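Local coordinates for protein pyrethroid hydrolase (Sphingobium faniae, PDB 5Y5R) that hydrolyses the ester bond of pyrethroid insecticides such as cypermethrin and permethrin, releasing a cyclopropanecarboxylic acid and an alcohol, at residues Val52-Tyr57 and Ser175-Gly180; Gly46-Val51 and Pro134-Arg139; Ser83-Ala88 and Thr181-Glu186. All coordinates share one frame; numbering follows the deposited sequence.

Interaction 1 of 3, residues Val52-Tyr57 and Ser175-Gly180. With 8NL ((2-methyl-3-phenyl-phenyl)methyl (1~{S})-3-[(~{E})-2-chloranyl-3,3,3-tris(fluoranyl)prop-1-enyl]-2,2-dimethyl-cyclopropane-1-carboxylate), chain G.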
loop_
_atom_site.group_PDB
_atom_site.type_symbol
_atom_site.label_atom_id
_atom_site.label_comp_id
_atom_site.label_asym_id
_atom_site.label_seq_id
_atom_site.Cartn_x
_atom_site.Cartn_y
_atom_site.Cartn_z
ATOM N N VAL A 52 1.284 -11.744 14.245
ATOM C CA VAL A 52 2.407 -12.633 14.492
ATOM C C VAL A 52 3.492 -12.471 13.439
ATOM O O VAL A 52 4.656 -12.218 13.766
ATOM C CB VAL A 52 1.913 -14.083 14.537
ATOM C CG1 VAL A 52 3.100 -14.973 14.751
ATOM C CG2 VAL A 52 0.860 -14.239 15.635
ATOM N N ASP A 53 3.128 -12.557 12.170
ATOM C CA ASP A 53 4.086 -12.456 11.073
ATOM C C ASP A 53 3.292 -12.076 9.824
ATOM O O ASP A 53 2.095 -11.775 9.900
ATOM C CB ASP A 53 4.916 -13.746 10.940
ATOM C CG ASP A 53 4.077 -14.977 10.635
ATOM O OD1 ASP A 53 2.867 -14.845 10.373
ATOM O OD2 ASP A 53 4.643 -16.098 10.649
HETATM N N MSE A 54 3.955 -12.049 8.675
HETATM C CA MSE A 54 3.302 -11.520 7.485
HETATM C C MSE A 54 2.207 -12.422 6.960
HETATM O O MSE A 54 1.209 -11.933 6.449
HETATM C CB MSE A 54 4.326 -11.264 6.384
HETATM C CG MSE A 54 5.152 -10.005 6.660
HETATM SE SE MSE A 54 4.089 -8.378 6.562
HETATM C CE MSE A 54 4.051 -8.153 4.573
ATOM N N GLU A 55 2.428 -13.733 7.040
ATOM C CA GLU A 55 1.386 -14.670 6.654
ATOM C C GLU A 55 0.120 -14.371 7.429
ATOM O O GLU A 55 -0.984 -14.413 6.876
ATOM C CB GLU A 55 1.827 -16.119 6.924
ATOM C CG GLU A 55 0.789 -17.184 6.472
ATOM C CD GLU A 55 -0.425 -17.299 7.403
ATOM O OE1 GLU A 55 -0.264 -16.992 8.606
ATOM O OE2 GLU A 55 -1.554 -17.611 6.918
ATOM N N HIS A 56 0.279 -14.035 8.716
ATOM C CA HIS A 56 -0.842 -13.653 9.565
ATOM C C HIS A 56 -1.396 -12.292 9.182
ATOM O O HIS A 56 -2.617 -12.107 9.115
ATOM C CB HIS A 56 -0.396 -13.625 11.025
ATOM C CG HIS A 56 -1.513 -13.365 11.983
ATOM N ND1 HIS A 56 -1.308 -12.789 13.218
ATOM C CD2 HIS A 56 -2.841 -13.611 11.895
ATOM C CE1 HIS A 56 -2.464 -12.683 13.849
ATOM N NE2 HIS A 56 -3.411 -13.176 13.067
ATOM N N TYR A 57 -0.500 -11.306 9.002
ATOM C CA TYR A 57 -0.910 -9.948 8.644
ATOM C C TYR A 57 -1.725 -9.939 7.351
ATOM O O TYR A 57 -2.727 -9.225 7.252
ATOM C CB TYR A 57 0.340 -9.051 8.489
ATOM C CG TYR A 57 0.096 -7.547 8.485
ATOM C CD1 TYR A 57 -0.557 -6.929 9.547
ATOM C CD2 TYR A 57 0.584 -6.730 7.461
ATOM C CE1 TYR A 57 -0.782 -5.584 9.556
ATOM C CE2 TYR A 57 0.364 -5.346 7.485
ATOM C CZ TYR A 57 -0.330 -4.794 8.521
ATOM O OH TYR A 57 -0.525 -3.425 8.570
ATOM N N SER A 175 1.447 -2.286 13.725
ATOM C CA SER A 175 2.486 -3.284 13.991
ATOM C C SER A 175 3.753 -3.008 13.179
ATOM O O SER A 175 3.697 -2.571 12.034
ATOM C CB SER A 175 1.989 -4.687 13.664
ATOM O OG SER A 175 3.068 -5.615 13.700
ATOM N N THR A 176 4.910 -3.239 13.790
ATOM C CA THR A 176 6.160 -3.012 13.064
ATOM C C THR A 176 6.549 -4.204 12.194
ATOM O O THR A 176 7.562 -4.135 11.482
ATOM C CB THR A 176 7.269 -2.655 14.052
ATOM O OG1 THR A 176 7.449 -3.748 14.954
ATOM C CG2 THR A 176 6.946 -1.365 14.816
ATOM N N VAL A 177 5.698 -5.237 12.182
ATOM C CA VAL A 177 6.000 -6.471 11.450
ATOM C C VAL A 177 6.290 -6.251 9.970
ATOM O O VAL A 177 7.238 -6.865 9.459
ATOM C CB VAL A 177 4.870 -7.498 11.669
ATOM C CG1 VAL A 177 4.901 -8.598 10.590
ATOM C CG2 VAL A 177 4.976 -8.126 13.048
ATOM N N PRO A 178 5.464 -5.525 9.205
ATOM C CA PRO A 178 5.798 -5.306 7.792
ATOM C C PRO A 178 7.058 -4.489 7.560
ATOM O O PRO A 178 7.678 -4.640 6.507
ATOM C CB PRO A 178 4.539 -4.620 7.235
ATOM C CG PRO A 178 3.874 -4.022 8.391
ATOM C CD PRO A 178 4.124 -4.989 9.519
ATOM N N PHE A 179 7.438 -3.603 8.479
ATOM C CA PHE A 179 8.620 -2.789 8.244
ATOM C C PHE A 179 9.881 -3.626 8.207
ATOM O O PHE A 179 10.865 -3.229 7.565
ATOM C CB PHE A 179 8.753 -1.698 9.300
ATOM C CG PHE A 179 7.845 -0.550 9.075
ATOM C CD1 PHE A 179 8.219 0.487 8.235
ATOM C CD2 PHE A 179 6.599 -0.513 9.674
ATOM C CE1 PHE A 179 7.367 1.558 8.026
ATOM C CE2 PHE A 179 5.747 0.539 9.459
ATOM C CZ PHE A 179 6.120 1.574 8.647
ATOM N N GLY A 180 9.878 -4.769 8.888
ATOM C CA GLY A 180 11.102 -5.503 9.079
ATOM C C GLY A 180 11.199 -6.780 8.283
ATOM O O GLY A 180 12.212 -7.473 8.384
HETATM C C 8NL G . -0.102 6.967 8.581
HETATM C C8 8NL G . -3.329 8.827 10.189
HETATM C C9 8NL G . -3.568 9.254 11.492
HETATM C C10 8NL G . -2.611 9.995 12.172
HETATM C C11 8NL G . -1.431 10.281 11.490
HETATM C C12 8NL G . -1.212 9.846 10.184
HETATM C C13 8NL G . -0.125 6.115 5.659
HETATM O O 8NL G . 1.307 6.313 5.747
HETATM CL CL 8NL G . 8.137 5.974 7.823
HETATM C C21 8NL G . 6.488 5.549 7.356
HETATM C C22 8NL G . 5.448 5.484 8.448
HETATM F F2 8NL G . 4.672 6.548 8.340
HETATM F F1 8NL G . 4.718 4.386 8.407
HETATM F F 8NL G . 6.087 5.506 9.599
HETATM C C20 8NL G . 6.193 5.351 6.070
HETATM C C16 8NL G . 4.801 4.954 5.631
HETATM C C17 8NL G . 4.762 5.155 4.120
HETATM C C18 8NL G . 4.892 3.655 3.899
HETATM C C19 8NL G . 5.938 5.984 3.578
HETATM C C15 8NL G . 3.769 5.914 5.046
HETATM C C14 8NL G . 2.358 5.364 5.278
HETATM O O1 8NL G . 2.131 4.160 5.140
HETATM C C2 8NL G . -1.053 7.171 6.282
HETATM C C3 8NL G . -1.983 7.740 5.421
HETATM C C4 8NL G . -2.891 8.709 5.847
HETATM C C5 8NL G . -2.912 9.104 7.182
HETATM C C6 8NL G . -2.006 8.572 8.090
HETATM C C1 8NL G . -1.080 7.589 7.638
HETATM C C7 8NL G . -2.152 9.091 9.511
#

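Interaction 2 of 3, residues Gly46-Val51 and Pro134-Arg139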
loop_
_atom_site.group_PDB
_atom_site.type_symbol
_atom_site.label_atom_id
_atom_site.label_comp_id
_atom_site.label_asym_id
_atom_site.label_seq_id
_atom_site.Cartn_x
_atom_site.Cartn_y
_atom_site.Cartn_z
ATOM N N GLY A 46 -7.761 -6.879 18.490
ATOM C CA GLY A 46 -6.525 -7.097 19.193
ATOM C C GLY A 46 -5.476 -6.065 18.916
ATOM O O GLY A 46 -4.653 -5.816 19.733
ATOM N N GLY A 47 -5.507 -5.459 17.752
ATOM C CA GLY A 47 -4.534 -4.419 17.526
ATOM C C GLY A 47 -3.153 -4.984 17.246
ATOM O O GLY A 47 -2.961 -6.193 17.022
ATOM N N HIS A 48 -2.160 -4.103 17.389
ATOM C CA HIS A 48 -0.842 -4.347 16.801
ATOM C C HIS A 48 -0.137 -5.570 17.380
ATOM O O HIS A 48 0.569 -6.263 16.651
ATOM C CB HIS A 48 0.058 -3.123 16.986
ATOM C CG HIS A 48 0.447 -2.853 18.410
ATOM N ND1 HIS A 48 -0.431 -2.361 19.349
ATOM C CD2 HIS A 48 1.631 -3.006 19.051
ATOM C CE1 HIS A 48 0.194 -2.217 20.505
ATOM N NE2 HIS A 48 1.445 -2.603 20.350
ATOM N N LEU A 49 -0.312 -5.864 18.669
ATOM C CA LEU A 49 0.438 -6.990 19.223
ATOM C C LEU A 49 -0.085 -8.340 18.769
ATOM O O LEU A 49 0.586 -9.357 18.993
ATOM C CB LEU A 49 0.487 -6.932 20.752
ATOM C CG LEU A 49 1.209 -5.744 21.388
ATOM C CD1 LEU A 49 1.007 -5.752 22.902
ATOM C CD2 LEU A 49 2.686 -5.749 21.067
ATOM N N SER A 50 -1.286 -8.387 18.195
ATOM C CA SER A 50 -1.833 -9.648 17.708
ATOM C C SER A 50 -1.181 -10.114 16.414
ATOM O O SER A 50 -1.218 -11.303 16.100
ATOM C CB SER A 50 -3.348 -9.498 17.512
ATOM O OG SER A 50 -3.628 -8.649 16.400
ATOM N N VAL A 51 -0.540 -9.228 15.673
ATOM C CA VAL A 51 0.057 -9.664 14.420
ATOM C C VAL A 51 1.288 -10.507 14.718
ATOM O O VAL A 51 2.271 -10.019 15.281
ATOM C CB VAL A 51 0.417 -8.465 13.547
ATOM C CG1 VAL A 51 0.983 -8.965 12.235
ATOM C CG2 VAL A 51 -0.808 -7.590 13.358
ATOM N N PRO A 134 7.578 5.368 18.086
ATOM C CA PRO A 134 7.486 3.997 18.605
ATOM C C PRO A 134 6.721 3.924 19.927
ATOM O O PRO A 134 6.717 4.877 20.709
ATOM C CB PRO A 134 8.952 3.601 18.818
ATOM C CG PRO A 134 9.768 4.632 17.984
ATOM C CD PRO A 134 8.964 5.878 18.090
ATOM N N VAL A 135 6.059 2.772 20.156
ATOM C CA VAL A 135 5.423 2.398 21.427
ATOM C C VAL A 135 5.698 0.910 21.668
ATOM O O VAL A 135 6.113 0.188 20.759
ATOM C CB VAL A 135 3.895 2.687 21.489
ATOM C CG1 VAL A 135 3.603 4.180 21.283
ATOM C CG2 VAL A 135 3.134 1.827 20.508
ATOM N N ASP A 136 5.548 0.456 22.923
ATOM C CA ASP A 136 5.755 -0.974 23.249
ATOM C C ASP A 136 7.061 -1.512 22.666
ATOM O O ASP A 136 7.080 -2.525 21.956
ATOM C CB ASP A 136 4.604 -1.873 22.786
ATOM C CG ASP A 136 3.324 -1.633 23.518
ATOM O OD1 ASP A 136 3.369 -1.087 24.645
ATOM O OD2 ASP A 136 2.276 -2.073 22.995
ATOM N N GLU A 137 8.153 -0.794 22.947
ATOM C CA GLU A 137 9.508 -1.222 22.616
ATOM C C GLU A 137 9.655 -1.540 21.127
ATOM O O GLU A 137 10.208 -2.570 20.730
ATOM C CB GLU A 137 9.906 -2.408 23.490
ATOM C CG GLU A 137 10.199 -2.075 24.996
ATOM C CD GLU A 137 9.044 -1.414 25.810
ATOM O OE1 GLU A 137 7.960 -1.123 25.278
ATOM O OE2 GLU A 137 9.227 -1.194 27.029
ATOM N N GLY A 138 9.181 -0.617 20.292
ATOM C CA GLY A 138 9.337 -0.796 18.869
ATOM C C GLY A 138 8.524 -1.922 18.278
ATOM O O GLY A 138 8.809 -2.350 17.149
ATOM N N ARG A 139 7.541 -2.447 19.010
ATOM C CA ARG A 139 6.558 -3.315 18.382
ATOM C C ARG A 139 5.361 -2.536 17.854
ATOM O O ARG A 139 4.600 -3.080 17.051
ATOM C CB ARG A 139 6.088 -4.412 19.351
ATOM C CG ARG A 139 7.083 -5.564 19.541
ATOM C CD ARG A 139 6.454 -6.937 19.322
ATOM N NE ARG A 139 6.715 -7.516 18.053
ATOM C CZ ARG A 139 6.028 -8.471 17.488
ATOM N NH1 ARG A 139 5.003 -8.978 18.048
ATOM N NH2 ARG A 139 6.355 -8.925 16.335
HETATM O O HOH W 1 5.152 -11.261 16.409
#

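Interaction 3 of 3, residues Ser83-Ala88 and Thr181-Glu186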
loop_
_atom_site.group_PDB
_atom_site.type_symbol
_atom_site.label_atom_id
_atom_site.label_comp_id
_atom_site.label_asym_id
_atom_site.label_seq_id
_atom_site.Cartn_x
_atom_site.Cartn_y
_atom_site.Cartn_z
ATOM N N SER A 83 2.983 -5.846 1.714
ATOM C CA SER A 83 2.022 -6.945 1.722
ATOM C C SER A 83 1.799 -7.541 0.321
ATOM O O SER A 83 1.670 -8.765 0.180
ATOM C CB SER A 83 0.707 -6.448 2.314
ATOM O OG SER A 83 0.892 -6.149 3.695
ATOM N N ILE A 84 1.676 -6.704 -0.715
ATOM C CA ILE A 84 1.357 -7.261 -2.035
ATOM C C ILE A 84 2.549 -8.019 -2.589
ATOM O O ILE A 84 2.376 -8.939 -3.387
ATOM C CB ILE A 84 0.871 -6.204 -3.054
ATOM C CG1 ILE A 84 2.044 -5.444 -3.671
ATOM C CG2 ILE A 84 -0.154 -5.270 -2.454
ATOM C CD1 ILE A 84 1.633 -4.605 -4.862
ATOM N N SER A 85 3.777 -7.598 -2.250
ATOM C CA SER A 85 4.950 -8.383 -2.610
ATOM C C SER A 85 4.967 -9.726 -1.872
ATOM O O SER A 85 5.317 -10.770 -2.437
ATOM C CB SER A 85 6.212 -7.571 -2.305
ATOM O OG SER A 85 6.250 -6.368 -3.056
ATOM N N TRP A 86 4.659 -9.716 -0.578
ATOM C CA TRP A 86 4.638 -10.974 0.150
ATOM C C TRP A 86 3.561 -11.900 -0.408
ATOM O O TRP A 86 3.819 -13.076 -0.680
ATOM C CB TRP A 86 4.433 -10.699 1.639
ATOM C CG TRP A 86 4.738 -11.876 2.493
ATOM C CD1 TRP A 86 5.875 -12.107 3.200
ATOM C CD2 TRP A 86 3.869 -12.985 2.750
ATOM N NE1 TRP A 86 5.778 -13.298 3.878
ATOM C CE2 TRP A 86 4.553 -13.858 3.609
ATOM C CE3 TRP A 86 2.581 -13.329 2.326
ATOM C CZ2 TRP A 86 3.992 -15.048 4.054
ATOM C CZ3 TRP A 86 2.020 -14.517 2.781
ATOM C CH2 TRP A 86 2.732 -15.357 3.628
ATOM N N LEU A 87 2.367 -11.363 -0.635
ATOM C CA LEU A 87 1.264 -12.149 -1.184
ATOM C C LEU A 87 1.561 -12.660 -2.588
ATOM O O LEU A 87 1.249 -13.809 -2.918
ATOM C CB LEU A 87 0.010 -11.294 -1.219
ATOM C CG LEU A 87 -0.723 -11.112 0.110
ATOM C CD1 LEU A 87 -1.570 -9.840 0.079
ATOM C CD2 LEU A 87 -1.569 -12.307 0.341
ATOM N N ALA A 88 2.219 -11.847 -3.410
ATOM C CA ALA A 88 2.464 -12.271 -4.780
ATOM C C ALA A 88 3.289 -13.540 -4.779
ATOM O O ALA A 88 3.000 -14.482 -5.526
ATOM C CB ALA A 88 3.173 -11.158 -5.558
ATOM N N THR A 181 10.187 -7.068 7.417
ATOM C CA THR A 181 10.175 -8.337 6.703
ATOM C C THR A 181 10.742 -8.184 5.296
ATOM O O THR A 181 10.420 -7.211 4.600
ATOM C CB THR A 181 8.757 -8.904 6.656
ATOM O OG1 THR A 181 8.491 -9.552 7.918
ATOM C CG2 THR A 181 8.593 -9.895 5.495
ATOM N N PRO A 182 11.697 -9.021 4.910
ATOM C CA PRO A 182 12.276 -8.894 3.574
ATOM C C PRO A 182 11.279 -9.372 2.532
ATOM O O PRO A 182 10.442 -10.243 2.804
ATOM C CB PRO A 182 13.495 -9.830 3.621
ATOM C CG PRO A 182 13.651 -10.270 5.035
ATOM C CD PRO A 182 12.269 -10.163 5.637
ATOM N N ASN A 183 11.394 -8.809 1.329
ATOM C CA ASN A 183 10.587 -9.262 0.198
ATOM C C ASN A 183 11.023 -10.650 -0.230
ATOM O O ASN A 183 12.186 -10.833 -0.585
ATOM C CB ASN A 183 10.677 -8.297 -0.975
ATOM C CG ASN A 183 9.802 -8.733 -2.148
ATOM O OD1 ASN A 183 9.077 -9.720 -2.063
ATOM N ND2 ASN A 183 9.824 -7.965 -3.214
ATOM N N PRO A 184 10.157 -11.655 -0.151
ATOM C CA PRO A 184 10.521 -13.008 -0.579
ATOM C C PRO A 184 10.231 -13.313 -2.043
ATOM O O PRO A 184 10.349 -14.476 -2.441
ATOM C CB PRO A 184 9.647 -13.871 0.328
ATOM C CG PRO A 184 8.376 -13.065 0.424
ATOM C CD PRO A 184 8.793 -11.603 0.381
HETATM N N MSE A 185 9.853 -12.329 -2.846
HETATM C CA MSE A 185 9.506 -12.622 -4.233
HETATM C C MSE A 185 10.645 -13.274 -4.983
HETATM O O MSE A 185 11.756 -12.741 -5.027
HETATM C CB MSE A 185 9.085 -11.357 -4.958
HETATM C CG MSE A 185 7.659 -10.991 -4.710
HETATM SE SE MSE A 185 7.349 -9.267 -5.448
HETATM C CE MSE A 185 7.383 -9.851 -7.318
ATOM N N GLU A 186 10.365 -14.438 -5.568
ATOM C CA GLU A 186 11.351 -15.127 -6.378
ATOM C C GLU A 186 10.657 -15.814 -7.544
ATOM O O GLU A 186 9.450 -16.093 -7.499
ATOM C CB GLU A 186 12.112 -16.167 -5.560
ATOM C CG GLU A 186 11.258 -17.324 -5.136
ATOM C CD GLU A 186 11.986 -18.285 -4.224
ATOM O OE1 GLU A 186 12.927 -17.864 -3.512
ATOM O OE2 GLU A 186 11.613 -19.475 -4.223
#

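Interaction 1 of 3, residues Val52-Tyr57 and Ser175-Gly180
The capped start of the short helix 54-57 packs against the loop that follows strand 174-175, with Met54 and Tyr57 meeting Val177 and Pro178 in this alpha/beta hydrolase. No hydrogen bond crosses between the segments; the contact is apolar. Met54, a selenomethionine, bends at both chi2 and chi3, and its SE settles 3.7 Å from Pro178 CA, the two side chains crossing at about a right angle. Met54 and Val177 slide past each other in opposite directions, with Val177 CG1 4.1 Å from Met54 SE. That methyl stands anti to the backbone N of Val177 (chi1 162°), which also brings CG1 to 3.9 Å from Asp53 C, at the main chain of the helix start. Pro178 serves two partners: its CB faces the selenium, while its CG lies 3.9 Å from Tyr57 CE2 and its CD sits over one face of the tyrosine ring, toward the rim. Bonds within each segment shape the backbone that carries these side chains. Asp53 OD1 caps the helix by accepting from His56 N at 3.2 Å, and Val52 N donates in the imidazole plane to His56 ND1 at 3.0 Å. In the loop, Ser175 OG accepts from Val177 N at 3.1 Å, an ST turn. Phe179, beside Pro178, belongs to the ligand pocket and presents its ring edge, CZ 3.2 Å from F1 of the bound pyrethroid. Tyr57 OH is hydrogen-bonded to His41 and Gln174. Met54 and Tyr57 also touch Ser83 of helix 80-90, whereas Thr176 and Phe179 rest on Leu141 of strand 140-143.

Interaction 2 of 3, residues Gly46-Val51 and Pro134-Arg139
Leading up to His48, which reaches Asp136 across the contact, Gly46 and Gly47 have backbone angles that a side chain would not tolerate, since its first carbon would collide with the carbonyl oxygen before it. Gly47 O is gripped twice by Ser50, from OG at 2.6 Å and from N at 3.0 Å, which closes the turn that carries His48 and Leu49. His48 CG stands between its backbone N and carbonyl carbon (chi1 68°), pointing the ring at the hairpin turn. Its NE2 donates to Asp136 OD2 at 2.8 Å in a bent bond (137°), lying in the ring plane but meeting the oxygen on its anti side; ring and carboxylate planes are 25° apart. The neighbouring edge atom, His48 CD2, approaches Arg139 O at 3.6 Å. A phenylalanine in place of His48 has no ring N-H to give, and would probably leave the Asp136 carboxylate without its imidazole mate. Leu49 places CG over one face of the His48 ring, while its CD1 lies 3.9 Å from Asp136 OD2 and its CD2 4.0 Å from Arg139 CB. Val51 joins in through its carbonyl: a water donates weakly to Val51 O at 3.3 Å and accepts from Arg139 NH2 at 2.6 Å, bridging the two segments. Asp136 to Arg139 form a type I' beta turn, closed by Arg139 N on Asp136 O, which links strands 132-135 and 140-143 of the antiparallel sheet. The loop before helix 54-57 thus lies at the surface beside this beta hairpin, with His48 and Val51 also touching Ser175 of outer strand 174-175.

Interaction 3 of 3, residues Ser83-Ala88 and Thr181-Glu186
Asn183 extends its side chain with CG anti to the backbone N (chi1 -178°), which lays the amide against Ser85, its OD1 3.6 Å from Ser85 CB. Met185, a selenomethionine, has CG beside its backbone N (chi1 -82°), so that CG passes 3.3 Å from Ser85 O; the chain runs straight through chi2 and puts SE 3.7 Å from Ser85 CB. Ser85 therefore has the amide and the selenium as joint neighbours. Its hydroxyl is engaged elsewhere, with Tyr100 OH and with Gly81 O one turn back in the helix. The amide is held at both ends. Asn183 OD1 accepts from Met185 N at 2.8 Å, an Asx turn in which the donor stands well above the carbonyl plane (56°), and ND2 is hydrogen-bonded to Thr106 O. These bonds are likely to fix the rotation of the buried amide, giving each of its two polar atoms a partner.

Helix 80-90 follows strand 71-77 of the central parallel sheet, and a GxSxG pattern spans the turn between them, consistent with the nucleophile elbow of alpha/beta hydrolases; Ser78 in that turn is hydrogen-bonded to the bound pyrethroid. The irregular segment 181-186 runs past the side of the helix.

Farther along the contact, Trp86 crosses Pro184 at about a right angle, its CD1 3.9 Å from Pro184 CG. The same indole carbon meets the methyl of Thr181, Trp86 CD1 to Thr181 CG2 being 4.2 Å, a looser approach. The ring of Trp86 is stacked with that of His90, one turn on, and also touches Met54 of helix 54-57. Beyond Ser85, Met185 packs on Tyr100 of strand 95-101 and on Leu190 of the loop that leads to strand 194-199.

Overall arrangement
From the N terminus, 46-51 runs directly into 52-57, and 83-88 follows in helix 80-90; their partners come in the order 134-139, 175-180 and 181-186. Interaction 2 closes first, then interaction 1, then interaction 3, and every pair crosses along the chain, none nesting within another. Interaction 1 lies in the middle. It touches interaction 2 through Thr176 OG1 and Gly138 O, a probable hydrogen bond at 2.9 Å, and touches interaction 3 where Met54 and Glu55 pack on Trp86. Interaction 2 ties the loop before helix 54-57 to the antiparallel hairpin, while interactions 1 and 3 tie helix 54-57 and helix 80-90 to the long loop after strand 174-175.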